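Local coordinates for protein branched-chain-amino-acid aminotransferase (Deinococcus radiodurans, PDB 3UYY) that probably transfers the amino group between branched-chain amino acids and 2-oxoglutarate with the help of pyridoxal 5'-phosphate, the last step of isoleucine and valine biosynthesis, at residues A81-D86 with A128-L133; D120-V125 with F165-V170; F185-Y190 with D224-D229. One frame throughout, in Å; residues are numbered along the deposited sequence.

Contact 1 of 3, residues A81-D86 with A128-L133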
loop_
_atom_site.group_PDB
_atom_site.type_symbol
_atom_site.label_atom_id
_atom_site.label_comp_id
_atom_site.label_asym_id
_atom_site.label_seq_id
_atom_site.Cartn_x
_atom_site.Cartn_y
_atom_site.Cartn_z
ATOM N N ALA B 81 -26.690 3.361 0.408
ATOM C CA ALA B 81 -27.943 3.983 0.065
ATOM C C ALA B 81 -28.952 3.000 0.647
ATOM O O ALA B 81 -28.771 1.775 0.562
ATOM C CB ALA B 81 -28.094 4.053 -1.444
ATOM N N TYR B 82 -30.012 3.522 1.238
ATOM C CA TYR B 82 -30.988 2.647 1.823
ATOM C C TYR B 82 -32.385 2.965 1.326
ATOM O O TYR B 82 -32.697 4.112 0.989
ATOM C CB TYR B 82 -30.937 2.768 3.352
ATOM C CG TYR B 82 -29.553 2.626 3.962
ATOM C CD1 TYR B 82 -28.659 3.693 3.978
ATOM C CD2 TYR B 82 -29.141 1.417 4.522
ATOM C CE1 TYR B 82 -27.385 3.557 4.538
ATOM C CE2 TYR B 82 -27.878 1.272 5.081
ATOM C CZ TYR B 82 -27.008 2.341 5.088
ATOM O OH TYR B 82 -25.766 2.192 5.666
ATOM N N ARG B 83 -33.221 1.938 1.264
ATOM C CA ARG B 83 -34.598 2.131 0.845
ATOM C C ARG B 83 -35.400 2.328 2.121
ATOM O O ARG B 83 -35.290 1.536 3.059
ATOM C CB ARG B 83 -35.127 0.907 0.098
ATOM C CG ARG B 83 -36.619 0.992 -0.215
ATOM C CD ARG B 83 -36.930 2.020 -1.299
ATOM N NE ARG B 83 -36.526 1.544 -2.622
ATOM C CZ ARG B 83 -36.630 2.249 -3.748
ATOM N NH1 ARG B 83 -37.124 3.475 -3.732
ATOM N NH2 ARG B 83 -36.248 1.718 -4.897
ATOM N N CYS B 84 -36.190 3.393 2.169
ATOM C CA CYS B 84 -37.000 3.664 3.348
ATOM C C CYS B 84 -38.355 3.013 3.189
ATOM O O CYS B 84 -38.685 2.511 2.112
ATOM C CB CYS B 84 -37.172 5.163 3.540
ATOM S SG CYS B 84 -35.607 6.051 3.642
ATOM N N ALA B 85 -39.138 3.023 4.265
ATOM C CA ALA B 85 -40.468 2.428 4.253
ATOM C C ALA B 85 -41.402 3.226 3.360
ATOM O O ALA B 85 -42.199 2.651 2.615
ATOM C CB ALA B 85 -41.031 2.365 5.667
ATOM N N ASP B 86 -41.303 4.550 3.429
ATOM C CA ASP B 86 -42.166 5.402 2.617
ATOM C C ASP B 86 -41.829 5.341 1.133
ATOM O O ASP B 86 -42.522 5.941 0.320
ATOM C CB ASP B 86 -42.114 6.863 3.087
ATOM C CG ASP B 86 -40.746 7.491 2.915
ATOM O OD1 ASP B 86 -39.879 6.880 2.248
ATOM O OD2 ASP B 86 -40.537 8.605 3.443
ATOM N N ALA B 128 -29.247 5.481 -11.384
ATOM C CA ALA B 128 -29.126 4.609 -12.549
ATOM C C ALA B 128 -29.234 3.123 -12.206
ATOM O O ALA B 128 -29.457 2.294 -13.085
ATOM C CB ALA B 128 -27.817 4.878 -13.260
ATOM N N ASN B 129 -29.086 2.777 -10.931
ATOM C CA ASN B 129 -29.160 1.370 -10.533
ATOM C C ASN B 129 -30.267 1.056 -9.526
ATOM O O ASN B 129 -30.282 -0.027 -8.942
ATOM C CB ASN B 129 -27.810 0.929 -9.955
ATOM C CG ASN B 129 -26.682 1.005 -10.965
ATOM O OD1 ASN B 129 -26.424 0.052 -11.703
ATOM N ND2 ASN B 129 -26.008 2.146 -11.011
ATOM N N GLU B 130 -31.191 1.993 -9.329
ATOM C CA GLU B 130 -32.280 1.793 -8.376
ATOM C C GLU B 130 -32.837 0.384 -8.298
ATOM O O GLU B 130 -33.179 -0.089 -7.217
ATOM C CB GLU B 130 -33.445 2.731 -8.674
ATOM C CG GLU B 130 -33.348 4.057 -7.989
ATOM C CD GLU B 130 -34.679 4.764 -7.934
ATOM O OE1 GLU B 130 -35.705 4.073 -7.745
ATOM O OE2 GLU B 130 -34.698 6.006 -8.062
ATOM N N HIS B 131 -32.941 -0.282 -9.440
ATOM C CA HIS B 131 -33.501 -1.625 -9.470
ATOM C C HIS B 131 -32.640 -2.663 -8.756
ATOM O O HIS B 131 -33.009 -3.842 -8.680
ATOM C CB HIS B 131 -33.796 -2.045 -10.923
ATOM C CG HIS B 131 -32.667 -1.792 -11.870
ATOM N ND1 HIS B 131 -31.951 -2.810 -12.462
ATOM C CD2 HIS B 131 -32.111 -0.638 -12.306
ATOM C CE1 HIS B 131 -30.999 -2.294 -13.220
ATOM N NE2 HIS B 131 -31.073 -0.977 -13.140
ATOM N N PHE B 132 -31.498 -2.217 -8.234
ATOM C CA PHE B 132 -30.593 -3.091 -7.481
ATOM C C PHE B 132 -30.682 -2.784 -5.989
ATOM O O PHE B 132 -30.100 -3.481 -5.163
ATOM C CB PHE B 132 -29.138 -2.925 -7.945
ATOM C CG PHE B 132 -28.810 -3.701 -9.185
ATOM C CD1 PHE B 132 -28.797 -3.082 -10.426
ATOM C CD2 PHE B 132 -28.564 -5.067 -9.113
ATOM C CE1 PHE B 132 -28.546 -3.812 -11.579
ATOM C CE2 PHE B 132 -28.311 -5.812 -10.260
ATOM C CZ PHE B 132 -28.302 -5.187 -11.498
ATOM N N LEU B 133 -31.417 -1.730 -5.656
ATOM C CA LEU B 133 -31.585 -1.321 -4.269
ATOM C C LEU B 133 -32.496 -2.312 -3.550
ATOM O O LEU B 133 -33.685 -2.397 -3.853
ATOM C CB LEU B 133 -32.207 0.070 -4.203
ATOM C CG LEU B 133 -31.703 0.978 -3.083
ATOM C CD1 LEU B 133 -32.601 2.193 -2.991
ATOM C CD2 LEU B 133 -31.675 0.230 -1.771
HETATM O O HOH W 1 -35.867 -1.171 -3.339
HETATM O O HOH W 2 -37.601 5.105 -6.073
#
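Leu-133 and Arg-83 make the close-packed half of this contact, where the turn after helix 115-129 meets the end of strand 74-83. The two methyls of Leu-133 divide the work: CD2 lies against the strand backbone, 3.8 Å from Arg-83 N and 4.0 Å from Ala-81 O, while CD1 sits over one face of the guanidinium, displaced toward its rim. Arg-83 folds back to offer that face. Its CG is anti to the backbone N (chi1 173°), and bends at chi2 and chi3 bring the flat group round against the leucine. Ile-89 of strand 89-92 touches Arg-83, Leu-133 and Glu-130 alike.

The polar side is looser. Arg-83 NH2 and Glu-130 OE1 form a long salt bridge of 3.7 Å, and the guanidinium and carboxylate planes stand 74° apart, so the pair does not meet as two coplanar groups. Water fills in at the guanidinium edge: one molecule takes the N-H of Arg-83 NE at 2.9 Å and donates to Leu-133 O at 2.6 Å, and a second accepts from NH1 and donates to Glu-130 OE1. NH1 also bonds Gly-87 O directly. Two waters thus hold the guanidinium at its edge and the leucine contact supplies the dry side, while the long charge pair probably adds less than the water-mediated links.

Contact 2 of 3, residues D120-V125 with F165-V170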
loop_
_atom_site.group_PDB
_atom_site.type_symbol
_atom_site.label_atom_id
_atom_site.label_comp_id
_atom_site.label_asym_id
_atom_site.label_seq_id
_atom_site.Cartn_x
_atom_site.Cartn_y
_atom_site.Cartn_z
ATOM N N ASP B 120 -22.571 14.122 -6.462
ATOM C CA ASP B 120 -23.215 14.020 -7.758
ATOM C C ASP B 120 -22.924 12.687 -8.436
ATOM O O ASP B 120 -23.817 12.081 -9.035
ATOM C CB ASP B 120 -22.798 15.177 -8.660
ATOM C CG ASP B 120 -23.406 15.071 -10.037
ATOM O OD1 ASP B 120 -22.727 14.554 -10.950
ATOM O OD2 ASP B 120 -24.573 15.487 -10.198
ATOM N N ALA B 121 -21.679 12.226 -8.353
ATOM C CA ALA B 121 -21.351 10.939 -8.957
ATOM C C ALA B 121 -22.122 9.824 -8.232
ATOM O O ALA B 121 -22.681 8.932 -8.876
ATOM C CB ALA B 121 -19.848 10.695 -8.902
ATOM N N CYS B 122 -22.179 9.892 -6.901
ATOM C CA CYS B 122 -22.908 8.890 -6.111
ATOM C C CYS B 122 -24.401 8.846 -6.424
ATOM O O CYS B 122 -24.995 7.763 -6.535
ATOM C CB CYS B 122 -22.730 9.141 -4.618
ATOM S SG CYS B 122 -21.109 8.634 -3.997
ATOM N N LEU B 123 -25.015 10.016 -6.560
ATOM C CA LEU B 123 -26.434 10.068 -6.879
ATOM C C LEU B 123 -26.708 9.465 -8.264
ATOM O O LEU B 123 -27.640 8.663 -8.446
ATOM C CB LEU B 123 -26.925 11.510 -6.819
ATOM C CG LEU B 123 -26.888 12.113 -5.416
ATOM C CD1 LEU B 123 -27.231 13.584 -5.472
ATOM C CD2 LEU B 123 -27.867 11.374 -4.523
ATOM N N GLN B 124 -25.893 9.835 -9.245
ATOM C CA GLN B 124 -26.097 9.306 -10.585
ATOM C C GLN B 124 -26.081 7.786 -10.566
ATOM O O GLN B 124 -26.942 7.145 -11.179
ATOM C CB GLN B 124 -25.026 9.822 -11.542
ATOM C CG GLN B 124 -25.160 11.304 -11.884
ATOM C CD GLN B 124 -24.117 11.764 -12.887
ATOM O OE1 GLN B 124 -24.022 11.235 -13.994
ATOM N NE2 GLN B 124 -23.325 12.755 -12.500
ATOM N N VAL B 125 -25.121 7.206 -9.847
ATOM C CA VAL B 125 -25.033 5.748 -9.788
ATOM C C VAL B 125 -26.218 5.129 -9.066
ATOM O O VAL B 125 -26.753 4.119 -9.506
ATOM C CB VAL B 125 -23.724 5.258 -9.111
ATOM C CG1 VAL B 125 -23.701 3.729 -9.090
ATOM C CG2 VAL B 125 -22.511 5.800 -9.861
ATOM N N PHE B 165 -11.303 8.602 -11.576
ATOM C CA PHE B 165 -12.215 8.673 -10.446
ATOM C C PHE B 165 -13.423 7.858 -10.872
ATOM O O PHE B 165 -14.062 8.153 -11.884
ATOM C CB PHE B 165 -12.626 10.118 -10.149
ATOM C CG PHE B 165 -13.749 10.232 -9.157
ATOM C CD1 PHE B 165 -13.658 9.622 -7.911
ATOM C CD2 PHE B 165 -14.910 10.928 -9.478
ATOM C CE1 PHE B 165 -14.709 9.697 -6.992
ATOM C CE2 PHE B 165 -15.965 11.011 -8.570
ATOM C CZ PHE B 165 -15.858 10.387 -7.318
ATOM N N SER B 166 -13.746 6.827 -10.105
ATOM C CA SER B 166 -14.860 5.979 -10.474
ATOM C C SER B 166 -15.744 5.624 -9.295
ATOM O O SER B 166 -15.301 5.578 -8.148
ATOM C CB SER B 166 -14.326 4.698 -11.120
ATOM O OG SER B 166 -15.369 3.900 -11.642
ATOM N N VAL B 167 -17.009 5.376 -9.594
ATOM C CA VAL B 167 -17.954 4.996 -8.571
ATOM C C VAL B 167 -18.838 3.894 -9.101
ATOM O O VAL B 167 -19.577 4.098 -10.057
ATOM C CB VAL B 167 -18.862 6.190 -8.131
ATOM C CG1 VAL B 167 -19.942 5.691 -7.185
ATOM C CG2 VAL B 167 -18.024 7.278 -7.449
ATOM N N PHE B 168 -18.735 2.715 -8.494
ATOM C CA PHE B 168 -19.588 1.611 -8.873
ATOM C C PHE B 168 -20.318 1.148 -7.618
ATOM O O PHE B 168 -19.884 1.429 -6.494
ATOM C CB PHE B 168 -18.781 0.482 -9.542
ATOM C CG PHE B 168 -17.882 -0.285 -8.616
ATOM C CD1 PHE B 168 -18.364 -1.377 -7.904
ATOM C CD2 PHE B 168 -16.538 0.055 -8.489
ATOM C CE1 PHE B 168 -17.522 -2.113 -7.085
ATOM C CE2 PHE B 168 -15.693 -0.681 -7.667
ATOM C CZ PHE B 168 -16.185 -1.762 -6.967
ATOM N N CYS B 169 -21.450 0.477 -7.795
ATOM C CA CYS B 169 -22.210 0.024 -6.649
ATOM C C CYS B 169 -22.481 -1.463 -6.699
ATOM O O CYS B 169 -22.477 -2.070 -7.768
ATOM C CB CYS B 169 -23.530 0.782 -6.549
ATOM S SG CYS B 169 -24.701 0.342 -7.826
ATOM N N VAL B 170 -22.719 -2.039 -5.519
ATOM C CA VAL B 170 -22.992 -3.459 -5.383
ATOM C C VAL B 170 -24.029 -3.691 -4.294
ATOM O O VAL B 170 -23.854 -3.244 -3.163
ATOM C CB VAL B 170 -21.730 -4.232 -4.953
ATOM C CG1 VAL B 170 -22.095 -5.674 -4.618
ATOM C CG2 VAL B 170 -20.668 -4.176 -6.036
#
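Phe-165 meets Ala-121 at the start of the line along which strand 162-172 runs alongside helix 115-129. The phenylalanine CG is anti to its own backbone N (chi1 170°), which brings the ring to the helix although the CB does not point that way; CE2 ends 3.9 Å from Ala-121 CB, an oblique approach to the ring. Trp-49 of strand 48-55 also packs on this side chain. Ser-166, next along, turns from the helix, and its OG bonds to Tyr-40 O in the adjoining strand.

Val-167 is the centre of the contact, its branches serving different helix residues. CG2 lies 4.1 Å from Ala-121 CB, whereas CG1 meets Val-125 CG2 at 3.7 Å and, more distantly, Cys-122 SG at 4.5 Å. The same Val-125 CG2 comes within 3.4 Å of Val-167 O, so this methyl touches side chain and backbone together. Phe-168 again points away from the helix, and its side chain packs on Glu-64 of the second subunit. Cys-169 returns to the helix side, SG 3.8 Å from Val-125 CG1, the other methyl of the same valine.

No hydrogen bond crosses between the two segments; the contact rests on apolar side chains, apart from the methyl against Val-167 O, and draws on one turn of helix and alternate strand residues. The local axes approach to 8.4 Å with their N-to-C directions 36° apart. Tyr-40, from the next strand, touches Ala-121 and Val-125 and extends the surface the helix packs on. A helix running obliquely along one face of an antiparallel sheet is consistent with the alpha/beta smaller domain of fold-type IV aminotransferases, the class-IV family to which the protein belongs.

Contact 3 of 3, residues F185-Y190 with D224-D229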
loop_
_atom_site.group_PDB
_atom_site.type_symbol
_atom_site.label_atom_id
_atom_site.label_comp_id
_atom_site.label_asym_id
_atom_site.label_seq_id
_atom_site.Cartn_x
_atom_site.Cartn_y
_atom_site.Cartn_z
ATOM N N PHE B 185 -12.405 -11.662 18.210
ATOM C CA PHE B 185 -11.236 -11.071 17.578
ATOM C C PHE B 185 -9.972 -11.486 18.304
ATOM O O PHE B 185 -10.021 -11.889 19.462
ATOM C CB PHE B 185 -11.328 -9.557 17.598
ATOM C CG PHE B 185 -12.355 -9.004 16.675
ATOM C CD1 PHE B 185 -13.700 -9.241 16.895
ATOM C CD2 PHE B 185 -11.974 -8.237 15.586
ATOM C CE1 PHE B 185 -14.659 -8.719 16.042
ATOM C CE2 PHE B 185 -12.917 -7.706 14.723
ATOM C CZ PHE B 185 -14.265 -7.942 14.945
ATOM N N ILE B 186 -8.836 -11.366 17.627
ATOM C CA ILE B 186 -7.561 -11.748 18.212
ATOM C C ILE B 186 -6.505 -10.694 17.853
ATOM O O ILE B 186 -6.565 -10.081 16.782
ATOM C CB ILE B 186 -7.137 -13.159 17.684
ATOM C CG1 ILE B 186 -5.956 -13.705 18.472
ATOM C CG2 ILE B 186 -6.731 -13.083 16.224
ATOM C CD1 ILE B 186 -5.568 -15.111 18.042
ATOM N N THR B 187 -5.557 -10.468 18.757
ATOM C CA THR B 187 -4.489 -9.498 18.514
ATOM C C THR B 187 -3.392 -10.138 17.658
ATOM O O THR B 187 -3.286 -11.364 17.583
ATOM C CB THR B 187 -3.877 -9.020 19.833
ATOM O OG1 THR B 187 -3.623 -10.156 20.662
ATOM C CG2 THR B 187 -4.818 -8.058 20.551
ATOM N N SER B 188 -2.575 -9.315 17.010
ATOM C CA SER B 188 -1.516 -9.846 16.159
ATOM C C SER B 188 -0.220 -9.084 16.352
ATOM O O SER B 188 -0.236 -7.911 16.729
ATOM C CB SER B 188 -1.942 -9.770 14.686
ATOM O OG SER B 188 -0.925 -10.238 13.816
ATOM N N ASP B 189 0.904 -9.743 16.096
ATOM C CA ASP B 189 2.190 -9.066 16.235
ATOM C C ASP B 189 2.470 -8.198 15.006
ATOM O O ASP B 189 3.388 -7.374 15.017
ATOM C CB ASP B 189 3.331 -10.073 16.447
ATOM C CG ASP B 189 3.334 -10.674 17.852
ATOM O OD1 ASP B 189 4.403 -11.153 18.292
ATOM O OD2 ASP B 189 2.273 -10.682 18.515
ATOM N N TYR B 190 1.663 -8.383 13.959
ATOM C CA TYR B 190 1.790 -7.616 12.716
ATOM C C TYR B 190 1.144 -6.208 12.820
ATOM O O TYR B 190 0.300 -5.966 13.683
ATOM C CB TYR B 190 1.126 -8.388 11.567
ATOM C CG TYR B 190 1.916 -9.564 11.042
ATOM C CD1 TYR B 190 1.512 -10.876 11.293
ATOM C CD2 TYR B 190 3.049 -9.366 10.259
ATOM C CE1 TYR B 190 2.220 -11.966 10.769
ATOM C CE2 TYR B 190 3.763 -10.440 9.733
ATOM C CZ TYR B 190 3.343 -11.735 9.989
ATOM O OH TYR B 190 4.059 -12.790 9.454
ATOM N N ASP B 224 -11.696 -11.413 12.770
ATOM C CA ASP B 224 -10.653 -10.567 12.207
ATOM C C ASP B 224 -9.631 -10.268 13.286
ATOM O O ASP B 224 -9.791 -10.680 14.440
ATOM C CB ASP B 224 -11.265 -9.252 11.688
ATOM C CG ASP B 224 -10.406 -8.567 10.611
ATOM O OD1 ASP B 224 -10.837 -7.498 10.122
ATOM O OD2 ASP B 224 -9.319 -9.086 10.246
ATOM N N VAL B 225 -8.583 -9.550 12.900
ATOM C CA VAL B 225 -7.530 -9.169 13.821
ATOM C C VAL B 225 -7.821 -7.849 14.528
ATOM O O VAL B 225 -8.506 -6.981 13.989
ATOM C CB VAL B 225 -6.191 -8.998 13.081
ATOM C CG1 VAL B 225 -5.182 -8.338 13.990
ATOM C CG2 VAL B 225 -5.680 -10.356 12.603
ATOM N N ILE B 226 -7.326 -7.711 15.751
ATOM C CA ILE B 226 -7.457 -6.446 16.457
ATOM C C ILE B 226 -6.024 -5.955 16.538
ATOM O O ILE B 226 -5.156 -6.643 17.080
ATOM C CB ILE B 226 -8.044 -6.592 17.863
ATOM C CG1 ILE B 226 -9.569 -6.633 17.767
ATOM C CG2 ILE B 226 -7.602 -5.419 18.729
ATOM C CD1 ILE B 226 -10.289 -6.567 19.089
ATOM N N TYR B 227 -5.771 -4.785 15.963
ATOM C CA TYR B 227 -4.432 -4.229 15.951
ATOM C C TYR B 227 -4.148 -3.300 17.107
ATOM O O TYR B 227 -4.993 -2.499 17.509
ATOM C CB TYR B 227 -4.171 -3.475 14.655
ATOM C CG TYR B 227 -4.297 -4.334 13.431
ATOM C CD1 TYR B 227 -5.548 -4.651 12.900
ATOM C CD2 TYR B 227 -3.166 -4.879 12.831
ATOM C CE1 TYR B 227 -5.663 -5.499 11.803
ATOM C CE2 TYR B 227 -3.269 -5.723 11.748
ATOM C CZ TYR B 227 -4.511 -6.036 11.239
ATOM O OH TYR B 227 -4.587 -6.932 10.203
ATOM N N LEU B 228 -2.937 -3.431 17.635
ATOM C CA LEU B 228 -2.472 -2.606 18.725
ATOM C C LEU B 228 -1.618 -1.506 18.116
ATOM O O LEU B 228 -1.294 -1.546 16.922
ATOM C CB LEU B 228 -1.651 -3.441 19.701
ATOM C CG LEU B 228 -2.437 -4.598 20.332
ATOM C CD1 LEU B 228 -1.576 -5.275 21.391
ATOM C CD2 LEU B 228 -3.749 -4.082 20.944
ATOM N N ASP B 229 -1.257 -0.523 18.937
ATOM C CA ASP B 229 -0.450 0.589 18.466
ATOM C C ASP B 229 0.933 0.102 18.036
ATOM O O ASP B 229 1.587 -0.669 18.749
ATOM C CB ASP B 229 -0.326 1.640 19.569
ATOM C CG ASP B 229 0.722 1.281 20.594
ATOM O OD1 ASP B 229 1.833 1.838 20.492
ATOM O OD2 ASP B 229 0.446 0.440 21.485
#
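Phe-185 and Ile-226 make the main apolar meeting between parallel strands 183-187 and 224-228. Ile-226 CG1 lies 3.4 Å from Phe-185 CB, and the two side chains cross at about a right angle. With CG anti to the carbonyl carbon (chi1 -71°), the Phe-185 ring reaches Asp-224, bringing CE2 3.8 Å from Asp-224 CB. Thr-187 CG2, on the face of Phe-185 and Ile-226, touches Leu-228 CD2; on the opposite face Val-225 CG1 meets Ser-188 CB at 3.6 Å. Were Phe-185 replaced by an alanine, the CB contact with Ile-226 could remain, but loss of the ring would probably leave Asp-224 CB without its aromatic neighbour and open a gap beside Ile-226 CG1.

Backbone bonding is uneven. Ile-226 N donates to Ile-186 O at 2.7 Å with an N-H...O angle of 160°, although the donor stands above the carbonyl plane. The bond from Ile-186 N to Asp-224 O is weak, at 3.4 Å. CA-H...O contacts supplement these, notably Thr-187 CA to Ile-226 O at 3.3 Å.

Beyond the strand, Ser-188 OG accepts from Tyr-190 N, an ST turn, and Tyr-190 O lies at the edge of the Tyr-227 ring, 3.7 Å from CD2. Helix 204-219 completes the beta-alpha-beta unit. One firm cross-strand bond beside a weak one suggests that apolar contacts probably share the work of holding the strands together.

In the fold
Contacts 1 and 2 share helix 115-129: Val-125 and its neighbours pack on strand 162-172, and the turn after the helix meets strand 74-83 of the same antiparallel sheet. Their centres lie 14 Å apart, and they touch where Asn-129 CG comes 3.8 Å from Cys-169 SG. Contact 3 belongs to the other, mixed sheet, its centre 36 Å from that of contact 1 and 33 Å from that of contact 2, across the chain's centre. All three lie at some remove from the cofactor: the side chains of Tyr-82, Cys-122 and Tyr-227 are about 9, 13 and 7 Å from pyridoxal 5'-phosphate. Contacts 2 and 3 both reach the second subunit.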